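Local coordinates for protein glycerol-3-phosphate dehydrogenase [NAD(+)] (Dunaliella salina, PDB 6IUY) that probably interconverts dihydroxyacetone phosphate and sn-glycerol 3-phosphate with NAD, in a dehydrogenase-phosphatase fusion that enables direct conversion of dihydroxyacetone phosphate to glycerol, at residues Gly372-Ser377 with Gly434-Gln439; Asp403-Met408 with Ala427-Glu432; Leu488-Ser493 with Phe584-Thr589. All blocks are in the same frame, centred on the assembly; numbering follows the deposited sequence.

Interaction 1: residues Gly372-Ser377 with Gly434-Gln439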
# COMPACT_ATOMS: atom_id res chain seq x y z
N GLY A 372 -22.67 -16.33 -21.95
CA GLY A 372 -22.40 -14.92 -22.19
C GLY A 372 -22.77 -14.02 -21.02
O GLY A 372 -22.69 -12.80 -21.11
N VAL A 373 -23.17 -14.61 -19.90
CA VAL A 373 -23.58 -13.82 -18.74
C VAL A 373 -22.36 -13.20 -18.06
O VAL A 373 -21.34 -13.85 -17.91
CB VAL A 373 -24.37 -14.66 -17.71
CG1 VAL A 373 -23.55 -15.83 -17.24
CG2 VAL A 373 -24.73 -13.80 -16.51
N LYS A 374 -22.48 -11.95 -17.64
CA LYS A 374 -21.41 -11.30 -16.88
C LYS A 374 -21.67 -11.54 -15.38
O LYS A 374 -22.81 -11.40 -14.92
CB LYS A 374 -21.33 -9.80 -17.18
CG LYS A 374 -21.28 -9.43 -18.67
CD LYS A 374 -19.96 -9.83 -19.33
CE LYS A 374 -19.94 -9.52 -20.82
NZ LYS A 374 -20.51 -8.18 -21.17
N ALA A 375 -20.64 -11.93 -14.64
CA ALA A 375 -20.78 -12.10 -13.19
C ALA A 375 -19.85 -11.15 -12.43
O ALA A 375 -18.78 -10.79 -12.91
CB ALA A 375 -20.50 -13.54 -12.81
N ILE A 376 -20.27 -10.76 -11.23
CA ILE A 376 -19.35 -10.12 -10.28
C ILE A 376 -19.64 -10.63 -8.89
O ILE A 376 -20.78 -10.91 -8.55
CB ILE A 376 -19.45 -8.59 -10.31
CG1 ILE A 376 -18.34 -7.96 -9.46
CG2 ILE A 376 -20.84 -8.15 -9.85
CD1 ILE A 376 -18.15 -6.43 -9.69
N SER A 377 -18.59 -10.77 -8.10
CA SER A 377 -18.70 -11.27 -6.74
C SER A 377 -18.34 -10.18 -5.74
O SER A 377 -17.34 -9.46 -5.91
CB SER A 377 -17.80 -12.48 -6.55
OG SER A 377 -17.78 -12.89 -5.20
N GLY A 434 -15.52 -4.30 -16.81
CA GLY A 434 -15.23 -3.21 -15.89
C GLY A 434 -16.10 -2.01 -16.13
O GLY A 434 -16.64 -1.43 -15.20
N SER A 435 -16.26 -1.65 -17.40
CA SER A 435 -17.08 -0.51 -17.78
C SER A 435 -18.56 -0.66 -17.36
O SER A 435 -19.18 0.28 -16.85
CB SER A 435 -16.98 -0.29 -19.29
OG SER A 435 -17.94 0.66 -19.72
N LEU A 436 -19.12 -1.84 -17.62
CA LEU A 436 -20.49 -2.17 -17.24
C LEU A 436 -20.66 -2.10 -15.71
O LEU A 436 -21.51 -1.37 -15.20
CB LEU A 436 -20.84 -3.57 -17.74
CG LEU A 436 -22.30 -4.05 -17.61
CD1 LEU A 436 -23.18 -3.37 -18.64
CD2 LEU A 436 -22.40 -5.58 -17.72
N TRP A 437 -19.83 -2.86 -15.00
CA TRP A 437 -19.89 -2.86 -13.54
C TRP A 437 -19.73 -1.47 -12.93
O TRP A 437 -20.43 -1.11 -11.97
CB TRP A 437 -18.84 -3.81 -12.98
CG TRP A 437 -19.10 -5.23 -13.34
CD1 TRP A 437 -18.24 -6.11 -13.91
CD2 TRP A 437 -20.34 -5.94 -13.16
NE1 TRP A 437 -18.85 -7.33 -14.08
CE2 TRP A 437 -20.14 -7.24 -13.64
CE3 TRP A 437 -21.58 -5.59 -12.64
CZ2 TRP A 437 -21.16 -8.20 -13.61
CZ3 TRP A 437 -22.58 -6.55 -12.59
CH2 TRP A 437 -22.36 -7.84 -13.08
N GLN A 438 -18.83 -0.66 -13.48
CA GLN A 438 -18.62 0.67 -12.91
C GLN A 438 -19.86 1.51 -13.07
O GLN A 438 -20.26 2.23 -12.14
CB GLN A 438 -17.43 1.38 -13.55
CG GLN A 438 -17.20 2.77 -12.96
CD GLN A 438 -15.93 3.44 -13.50
OE1 GLN A 438 -15.44 3.10 -14.58
NE2 GLN A 438 -15.40 4.39 -12.75
N GLN A 439 -20.48 1.45 -14.25
CA GLN A 439 -21.72 2.18 -14.49
C GLN A 439 -22.81 1.66 -13.55
O GLN A 439 -23.61 2.43 -13.05
CB GLN A 439 -22.17 2.06 -15.96
CG GLN A 439 -23.53 2.73 -16.26
CD GLN A 439 -23.88 2.77 -17.77
OE1 GLN A 439 -23.10 2.30 -18.62
NE2 GLN A 439 -25.05 3.32 -18.09
O HOH W 1 -17.34 -9.84 -15.33
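A bound water joins Ala375 to Trp437: it donates to Ala375 O at 3.0 Å and accepts from Trp437 NE1 at 3.2 Å. Because the water oxygen lies in the plane of the indole, the N-H is met at the ring edge, and the bridge helps fix how the ring is turned. The setting is a Rossmann-type dinucleotide-binding domain, in which helix 431-441 packs over the sheet above strand 374-377, itself flanked by strands 346-349 and 404-408. The short axes approach to 10.1 Å and cross at -59°, and the indole spans much of that distance by pointing from the helix down onto the strand.

Ile376 supplies the surface on which the ring rests. Its CG1 stands anti to the backbone N (chi1 -172°), which puts the CG2 branch under the benzo ring and carries CD1 along toward the five-membered ring, where it lies 4.0 Å from Trp437 CG. On the Ala375 side the indole runs into backbone: Trp437 CZ2 is 3.4 Å from Ala375 C, an oblique approach, and the carbonyl carbon of Lys374 lies near the ring plane at the edge. The aliphatic part of Lys374 extends the apolar patch, its CG reaching Leu436 CD2 at 4.1 Å, while NZ makes a weak hydrogen bond to Tyr257 OH.

Four of the five touching residues are buried, as expected where helix 431-441 packs on the sheet; the side chain of Ile376 is about 12 Å from the bound NAD. The fit of side chain to ring is a CH-pi contact: Ile376 CG2 sits 3.5 Å from the centroid of the six-membered ring of Trp437, only 10° off the ring normal.

Interaction 2: residues Asp403-Met408 with Ala427-Glu432; sequences DCSVLM and AYANRE
Val406 and Ala427 form an antiparallel, hydrogen-bonded beta pair in which each residue uses both of its backbone polar groups. Val406 N donates to Ala427 O over 3.0 Å with a fairly straight N-H...O angle of 162°; the return bond, Ala427 N to Val406 O, is 2.9 Å long but more bent, at 142°. On the same face of the sheet the two side chains touch, Val406 CG2 meeting Ala427 CB at 3.6 Å.

Past Ala427 the chain leaves this ladder, and a side chain takes over as acceptor. Ser405 OG, turned anti to its own carbonyl carbon (chi1 -57°), accepts a hydrogen bond from Ala429 N at 3.1 Å. The hydroxyl thus satisfies an amide in the link between strand 422-427 and helix 431-441. Ser405 CB lies 3.3 Å from Ala427 O, the acceptor of the Val406 N bond. Beyond it, Asp403 CB packs on Ala429 CB at 3.8 Å. Asn430 stands at the N-cap position of helix 431-441, and its OD1 is hydrogen-bonded to Ser433 OG; its ND2 comes only within 4.1 Å of Asp403 OD1, too far for a direct bond, and the carboxylate and amide planes are steeply turned against each other.

The pair marks where the Rossmann-type sheet changes from parallel to antiparallel. Strand 404-408 continues the parallel set through Ser405, whose backbone bonds to Ala375 and Ser377. Helix 454-477 lies against Val406 and Ala427, whereas helix 431-441 meets Ser405 and Leu407 through Ser433, Trp437 and Phe441.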
# COMPACT_ATOMS: atom_id res chain seq x y z
N ASP A 403 -16.91 -15.66 -16.82
CA ASP A 403 -15.89 -14.82 -16.23
C ASP A 403 -16.49 -14.03 -15.07
O ASP A 403 -17.65 -13.64 -15.12
CB ASP A 403 -15.27 -13.89 -17.27
CG ASP A 403 -14.22 -14.60 -18.11
OD1 ASP A 403 -13.01 -14.43 -17.84
OD2 ASP A 403 -14.61 -15.37 -19.01
N CYS A 404 -15.69 -13.82 -14.03
CA CYS A 404 -16.22 -13.19 -12.82
C CYS A 404 -15.29 -12.12 -12.27
O CYS A 404 -14.17 -12.42 -11.86
CB CYS A 404 -16.50 -14.26 -11.77
SG CYS A 404 -17.37 -13.63 -10.29
N SER A 405 -15.77 -10.88 -12.28
CA SER A 405 -15.07 -9.77 -11.65
C SER A 405 -15.30 -9.80 -10.13
O SER A 405 -16.04 -10.66 -9.63
CB SER A 405 -15.58 -8.45 -12.24
OG SER A 405 -15.43 -8.42 -13.64
N VAL A 406 -14.69 -8.86 -9.40
CA VAL A 406 -14.97 -8.66 -7.98
C VAL A 406 -15.12 -7.20 -7.64
O VAL A 406 -14.62 -6.31 -8.36
CB VAL A 406 -13.88 -9.24 -7.08
CG1 VAL A 406 -13.76 -10.76 -7.27
CG2 VAL A 406 -12.53 -8.49 -7.30
N LEU A 407 -15.85 -6.94 -6.56
CA LEU A 407 -15.92 -5.60 -6.01
C LEU A 407 -15.45 -5.73 -4.57
O LEU A 407 -16.11 -6.39 -3.77
CB LEU A 407 -17.34 -5.03 -6.09
CG LEU A 407 -17.66 -3.61 -5.58
CD1 LEU A 407 -19.00 -3.19 -6.12
CD2 LEU A 407 -17.70 -3.55 -4.06
N MET A 408 -14.32 -5.10 -4.26
CA MET A 408 -13.71 -5.19 -2.93
C MET A 408 -13.31 -3.81 -2.45
O MET A 408 -12.70 -3.05 -3.20
CB MET A 408 -12.49 -6.09 -2.95
CG MET A 408 -12.77 -7.47 -3.46
SD MET A 408 -13.40 -8.53 -2.16
CE MET A 408 -14.66 -9.46 -3.05
N ALA A 427 -12.33 -5.06 -9.60
CA ALA A 427 -11.29 -5.72 -10.36
C ALA A 427 -11.95 -6.54 -11.46
O ALA A 427 -12.63 -7.52 -11.17
CB ALA A 427 -10.45 -6.58 -9.47
N TYR A 428 -11.74 -6.14 -12.71
CA TYR A 428 -12.49 -6.70 -13.84
C TYR A 428 -11.82 -7.91 -14.44
O TYR A 428 -10.58 -8.02 -14.47
CB TYR A 428 -12.72 -5.63 -14.92
CG TYR A 428 -11.47 -4.90 -15.40
CD1 TYR A 428 -10.51 -5.54 -16.18
CD2 TYR A 428 -11.27 -3.55 -15.08
CE1 TYR A 428 -9.38 -4.87 -16.61
CE2 TYR A 428 -10.14 -2.87 -15.53
CZ TYR A 428 -9.21 -3.54 -16.29
OH TYR A 428 -8.09 -2.86 -16.72
N ALA A 429 -12.64 -8.84 -14.92
CA ALA A 429 -12.17 -10.06 -15.55
C ALA A 429 -11.55 -9.73 -16.90
O ALA A 429 -10.58 -10.34 -17.33
CB ALA A 429 -13.33 -11.06 -15.72
N ASN A 430 -12.16 -8.75 -17.56
CA ASN A 430 -11.67 -8.17 -18.80
C ASN A 430 -12.21 -6.76 -18.85
O ASN A 430 -13.12 -6.43 -18.09
CB ASN A 430 -12.12 -8.99 -20.00
CG ASN A 430 -13.52 -9.53 -19.84
OD1 ASN A 430 -14.49 -8.77 -19.91
ND2 ASN A 430 -13.63 -10.83 -19.60
N ARG A 431 -11.66 -5.92 -19.71
CA ARG A 431 -11.95 -4.49 -19.68
C ARG A 431 -13.39 -4.12 -20.02
O ARG A 431 -13.88 -3.07 -19.59
CB ARG A 431 -11.02 -3.74 -20.65
CG ARG A 431 -9.75 -3.20 -20.02
CD ARG A 431 -8.78 -2.72 -21.10
NE ARG A 431 -7.54 -2.18 -20.53
CZ ARG A 431 -6.46 -1.90 -21.25
NH1 ARG A 431 -6.46 -2.13 -22.56
NH2 ARG A 431 -5.37 -1.41 -20.66
N GLU A 432 -14.06 -4.94 -20.82
CA GLU A 432 -15.43 -4.62 -21.20
C GLU A 432 -16.34 -4.72 -19.98
O GLU A 432 -17.23 -3.89 -19.78
CB GLU A 432 -15.91 -5.54 -22.33
CG GLU A 432 -14.93 -5.62 -23.50
CD GLU A 432 -13.94 -6.77 -23.37
OE1 GLU A 432 -14.39 -7.94 -23.48
OE2 GLU A 432 -12.73 -6.52 -23.15

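Interaction 3: residues Leu488-Ser493 with Phe584-Thr589; sequences LRQGLS and FPLFTT
Gln490 (chi1 -180°) and Leu586 both hold CG anti to the backbone N; since CB of each already points toward the other helix, these torsions bring Gln490 CG alongside Leu586 CB, 3.7 Å away. Gln490 then bends at chi2 (69°), turning its amide across Pro585. The side chains of Gln490 and Leu586 lie next to each other, pointing opposite ways. Farther out, Gln490 NE2 lies 3.7 Å from Pro585 CG, the glutamine crossing the proline at about a right angle.

Leu586 CD2 ends against bare backbone. It approaches Gly491 N to 3.6 Å and Gly491 CA to 3.8 Å, so the methyl rests on the helix itself where the backbones are nearest, Gly491 CA to Leu586 CA 6.8 Å. The short helix axes pass 9.5 Å apart and cross at -108°. Phe587 adds a looser contact, CE1 to Gly491 O.

The buried amide of Gln490 is held at both ends. Arg489 NH2 donates to Gln490 OE1 at 2.8 Å, in the carbonyl plane and on a lone pair, while NE2 bonds to Glu494 OE1. The Glu494 carboxylate also takes the amides of Leu586 and Phe587, where its negative charge probably suits the N-terminal end of helix 585-594 and its dipole.

This is core packing of the helical C-terminal domain. Helix 514-526 meets Leu488 and Leu492; helix 564-577 meets Phe584 and Phe587, and Tyr606 of helix 606-609 touches Gln490. Helix 481-502 also meets the second subunit, where Arg489 forms a salt bridge with Glu423 of that chain and Leu492 packs on its Phe512.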
# COMPACT_ATOMS: atom_id res chain seq x y z
N LEU A 488 -2.08 -5.16 12.95
CA LEU A 488 -2.43 -4.77 11.59
C LEU A 488 -1.23 -4.80 10.64
O LEU A 488 -1.35 -5.27 9.48
CB LEU A 488 -3.07 -3.38 11.59
CG LEU A 488 -4.61 -3.54 11.61
CD1 LEU A 488 -5.03 -4.29 12.87
CD2 LEU A 488 -5.32 -2.20 11.49
N ARG A 489 -0.09 -4.30 11.11
CA ARG A 489 1.13 -4.30 10.31
C ARG A 489 1.51 -5.71 9.91
O ARG A 489 1.72 -5.99 8.73
CB ARG A 489 2.30 -3.65 11.06
CG ARG A 489 3.51 -3.47 10.14
CD ARG A 489 4.83 -3.63 10.83
NE ARG A 489 4.87 -4.78 11.73
CZ ARG A 489 5.11 -6.03 11.36
NH1 ARG A 489 5.30 -6.30 10.08
NH2 ARG A 489 5.15 -7.00 12.27
N GLN A 490 1.62 -6.60 10.89
CA GLN A 490 1.96 -7.98 10.61
C GLN A 490 0.89 -8.65 9.72
O GLN A 490 1.18 -9.42 8.80
CB GLN A 490 2.13 -8.75 11.91
CG GLN A 490 2.49 -10.22 11.74
CD GLN A 490 3.89 -10.43 11.18
OE1 GLN A 490 4.75 -9.54 11.24
NE2 GLN A 490 4.13 -11.61 10.63
N GLY A 491 -0.37 -8.33 10.00
CA GLY A 491 -1.46 -8.88 9.22
C GLY A 491 -1.37 -8.47 7.77
O GLY A 491 -1.52 -9.30 6.88
N LEU A 492 -1.14 -7.19 7.53
CA LEU A 492 -1.04 -6.72 6.16
C LEU A 492 0.15 -7.38 5.46
O LEU A 492 0.07 -7.77 4.29
CB LEU A 492 -0.92 -5.20 6.13
CG LEU A 492 -0.88 -4.55 4.76
CD1 LEU A 492 -2.09 -4.99 3.95
CD2 LEU A 492 -0.83 -3.03 4.90
N SER A 493 1.23 -7.54 6.21
CA SER A 493 2.45 -8.12 5.64
C SER A 493 2.26 -9.60 5.31
O SER A 493 2.82 -10.11 4.32
CB SER A 493 3.64 -7.90 6.61
OG SER A 493 4.44 -9.07 6.76
N PHE A 584 3.64 -18.00 8.29
CA PHE A 584 2.62 -17.00 8.55
C PHE A 584 2.28 -17.06 10.02
O PHE A 584 1.24 -17.60 10.41
CB PHE A 584 1.38 -17.23 7.68
CG PHE A 584 1.66 -17.15 6.18
CD1 PHE A 584 1.99 -18.29 5.45
CD2 PHE A 584 1.56 -15.94 5.50
CE1 PHE A 584 2.25 -18.21 4.08
CE2 PHE A 584 1.82 -15.86 4.13
CZ PHE A 584 2.15 -17.00 3.42
N PRO A 585 3.17 -16.54 10.86
CA PRO A 585 3.01 -16.70 12.31
C PRO A 585 1.73 -16.06 12.84
O PRO A 585 1.11 -16.66 13.69
CB PRO A 585 4.27 -16.02 12.89
CG PRO A 585 4.73 -15.09 11.81
CD PRO A 585 4.39 -15.78 10.51
N LEU A 586 1.33 -14.88 12.36
CA LEU A 586 0.15 -14.26 12.97
C LEU A 586 -1.11 -15.03 12.59
O LEU A 586 -1.96 -15.28 13.45
CB LEU A 586 0.01 -12.79 12.57
CG LEU A 586 -1.23 -12.07 13.12
CD1 LEU A 586 -1.22 -11.95 14.65
CD2 LEU A 586 -1.37 -10.69 12.51
N PHE A 587 -1.24 -15.41 11.31
CA PHE A 587 -2.38 -16.22 10.87
C PHE A 587 -2.48 -17.47 11.74
O PHE A 587 -3.55 -17.88 12.17
CB PHE A 587 -2.24 -16.63 9.40
CG PHE A 587 -2.50 -15.52 8.42
CD1 PHE A 587 -2.88 -14.27 8.85
CD2 PHE A 587 -2.36 -15.75 7.06
CE1 PHE A 587 -3.13 -13.26 7.92
CE2 PHE A 587 -2.60 -14.75 6.14
CZ PHE A 587 -2.99 -13.50 6.57
N THR A 588 -1.33 -18.06 12.03
CA THR A 588 -1.31 -19.31 12.76
C THR A 588 -1.66 -19.14 14.23
O THR A 588 -2.40 -19.95 14.78
CB THR A 588 0.06 -19.99 12.65
OG1 THR A 588 0.23 -20.47 11.31
CG2 THR A 588 0.15 -21.18 13.62
N THR A 589 -1.13 -18.09 14.88
CA THR A 589 -1.45 -17.98 16.30
C THR A 589 -2.89 -17.51 16.49
O THR A 589 -3.52 -17.85 17.48
CB THR A 589 -0.47 -17.07 17.08
OG1 THR A 589 -1.07 -15.82 17.40
CG2 THR A 589 0.82 -16.86 16.34

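Overall arrangement
Interactions 1 and 2 are adjacent in the Rossmann-type domain: their centres are 6 Å apart, both use helix 431-441, and neighbouring strands 374-377 and 404-408 join them through probable backbone hydrogen bonds from Ser377 to Ser405 and Leu407. In sequence, interaction 2 falls between the segments of interaction 1, so the chain lays down two strands, adds an antiparallel one, and returns as the helix over them. Interaction 3 follows in the helical C-terminal domain, its centre 33 Å from interaction 1 and 28 Å from interaction 2, and extends to the dimer interface. Together they sample the two dehydrogenase parts that contribute to the NAD and dihydroxyacetone phosphate pockets, not the phosphatase-like N-terminal region.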